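Local coordinates for protein EKC/KEOPS complex subunit PCC1 (Saccharomyces cerevisiae, PDB 4WXA) that serves as the dimerization module of the EKC/KEOPS complex, which is required for forming the t6A37 modification in tRNAs that read codons beginning with adenine, at residues L15-E20 with D75-I80. Numbering follows the deposited sequence.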
# COMPACT_ATOMS: atom_id res chain seq x y z
N LEU A 15 -4.43 2.80 4.96
CA LEU A 15 -3.46 2.66 5.99
C LEU A 15 -3.63 3.77 7.06
O LEU A 15 -3.76 4.95 6.71
CB LEU A 15 -2.17 2.78 5.28
CG LEU A 15 -0.93 2.67 6.13
CD1 LEU A 15 -0.80 1.31 6.82
CD2 LEU A 15 0.27 2.84 5.19
N LYS A 16 -3.70 3.42 8.34
CA LYS A 16 -3.83 4.47 9.43
C LYS A 16 -2.65 4.43 10.38
O LYS A 16 -2.32 3.37 10.92
CB LYS A 16 -5.09 4.28 10.24
CG LYS A 16 -6.33 3.92 9.44
CD LYS A 16 -7.51 3.95 10.38
CE LYS A 16 -8.84 3.95 9.69
NZ LYS A 16 -9.19 2.65 9.07
N ILE A 17 -1.98 5.56 10.56
CA ILE A 17 -0.72 5.58 11.27
C ILE A 17 -0.77 6.56 12.45
O ILE A 17 -0.72 7.75 12.26
CB ILE A 17 0.41 5.97 10.32
CG1 ILE A 17 0.55 4.88 9.23
CG2 ILE A 17 1.76 6.09 11.00
CD1 ILE A 17 0.67 5.56 7.90
N PRO A 18 -0.86 6.04 13.70
CA PRO A 18 -0.96 6.88 14.88
C PRO A 18 0.35 7.44 15.32
O PRO A 18 1.24 6.72 15.71
CB PRO A 18 -1.52 5.97 15.95
CG PRO A 18 -1.82 4.70 15.29
CD PRO A 18 -1.13 4.64 13.98
N PHE A 19 0.50 8.74 15.24
CA PHE A 19 1.69 9.37 15.80
C PHE A 19 1.42 9.83 17.26
O PHE A 19 0.32 9.77 17.76
CB PHE A 19 2.04 10.56 14.93
CG PHE A 19 2.64 10.20 13.62
CD1 PHE A 19 1.86 9.96 12.56
CD2 PHE A 19 4.01 10.13 13.46
CE1 PHE A 19 2.41 9.64 11.34
CE2 PHE A 19 4.58 9.83 12.25
CZ PHE A 19 3.77 9.58 11.17
N GLU A 20 2.43 10.33 17.93
CA GLU A 20 2.26 10.80 19.32
C GLU A 20 1.44 12.10 19.42
O GLU A 20 0.63 12.25 20.29
CB GLU A 20 3.63 11.01 19.97
CG GLU A 20 4.65 9.86 19.91
CD GLU A 20 5.97 10.18 20.65
N ASP A 75 7.70 2.86 2.63
CA ASP A 75 9.13 3.12 2.89
C ASP A 75 9.35 4.58 3.23
O ASP A 75 10.07 4.91 4.15
CB ASP A 75 10.02 2.74 1.70
CG ASP A 75 10.38 1.21 1.66
OD1 ASP A 75 10.28 0.48 2.70
OD2 ASP A 75 10.79 0.76 0.57
N SER A 76 8.70 5.46 2.49
CA SER A 76 8.83 6.90 2.76
C SER A 76 8.37 7.25 4.18
O SER A 76 9.01 8.02 4.90
CB SER A 76 8.04 7.69 1.72
OG SER A 76 8.74 7.65 0.50
N ILE A 77 7.27 6.65 4.58
CA ILE A 77 6.68 6.92 5.85
C ILE A 77 7.61 6.48 6.98
O ILE A 77 7.85 7.23 7.94
CB ILE A 77 5.34 6.23 5.98
CG1 ILE A 77 4.32 6.84 5.02
CG2 ILE A 77 4.86 6.36 7.41
CD1 ILE A 77 3.01 6.00 4.94
N LYS A 78 8.20 5.30 6.83
CA LYS A 78 9.19 4.83 7.81
C LYS A 78 10.33 5.79 7.93
O LYS A 78 10.86 5.95 9.03
CB LYS A 78 9.74 3.47 7.45
CG LYS A 78 8.70 2.37 7.65
CD LYS A 78 9.20 0.93 7.50
CE LYS A 78 9.81 0.58 6.16
NZ LYS A 78 10.30 -0.84 6.24
N THR A 79 10.76 6.37 6.82
CA THR A 79 11.91 7.29 6.86
C THR A 79 11.55 8.53 7.70
O THR A 79 12.33 9.00 8.53
CB THR A 79 12.30 7.80 5.47
OG1 THR A 79 12.69 6.71 4.62
CG2 THR A 79 13.46 8.79 5.60
N ILE A 80 10.34 9.03 7.48
CA ILE A 80 9.82 10.16 8.22
C ILE A 80 9.67 9.81 9.70
O ILE A 80 9.96 10.67 10.55
CB ILE A 80 8.45 10.61 7.69
CG1 ILE A 80 8.57 11.18 6.25
CG2 ILE A 80 7.87 11.69 8.56
CD1 ILE A 80 7.21 11.28 5.57
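Ile77 makes both of the close contacts between 75-80 and 15-20, its CD1 lying 3.8 Å from CD1 of Ile17. The helical segment leads into this residue with Asp75, whose carbonyl O is gripped twice one turn on: Thr79 N makes the regular helical bond, and the hydroxyl adds a second, Thr79 OG1 to Asp75 O at 3.2 Å, from the opposite face of the carbonyl plane.

At Ile77 the side chain points at the sheet. Its CG1 branch lies anti to the carbonyl carbon (chi1 -67°) and runs out nearly straight (chi2 170°), which carries CD1 tip to tip onto two strand residues: Ile17, and Leu15, whose CD2 lies 4.2 Å from Ile77 CD1. All three residues are buried, and the touching atoms are methyl groups throughout. Here the long C-terminal helix packs against one face of the three-stranded antiparallel sheet of the Pcc1 fold. Strand 11-18 lies at one edge of that sheet within the chain; through Leu15 and Lys16 it pairs antiparallel with a strand of the GON7 subunit, so the sheet runs on across the interface.

Lys78 faces GON7 instead. Lys78 NZ hydrogen-bonds Gln78 and Thr75 of that subunit and makes a long salt bridge, 3.8 Å, to Asp75 OD1. Ile80, a turn beyond Ile77, points toward 15-20 again, but its CG2 stays 5.3 Å from Phe19 CE2; it packs on Val31 and Leu32, while Phe19 reaches the same helix farther along, at Val81 and Met84.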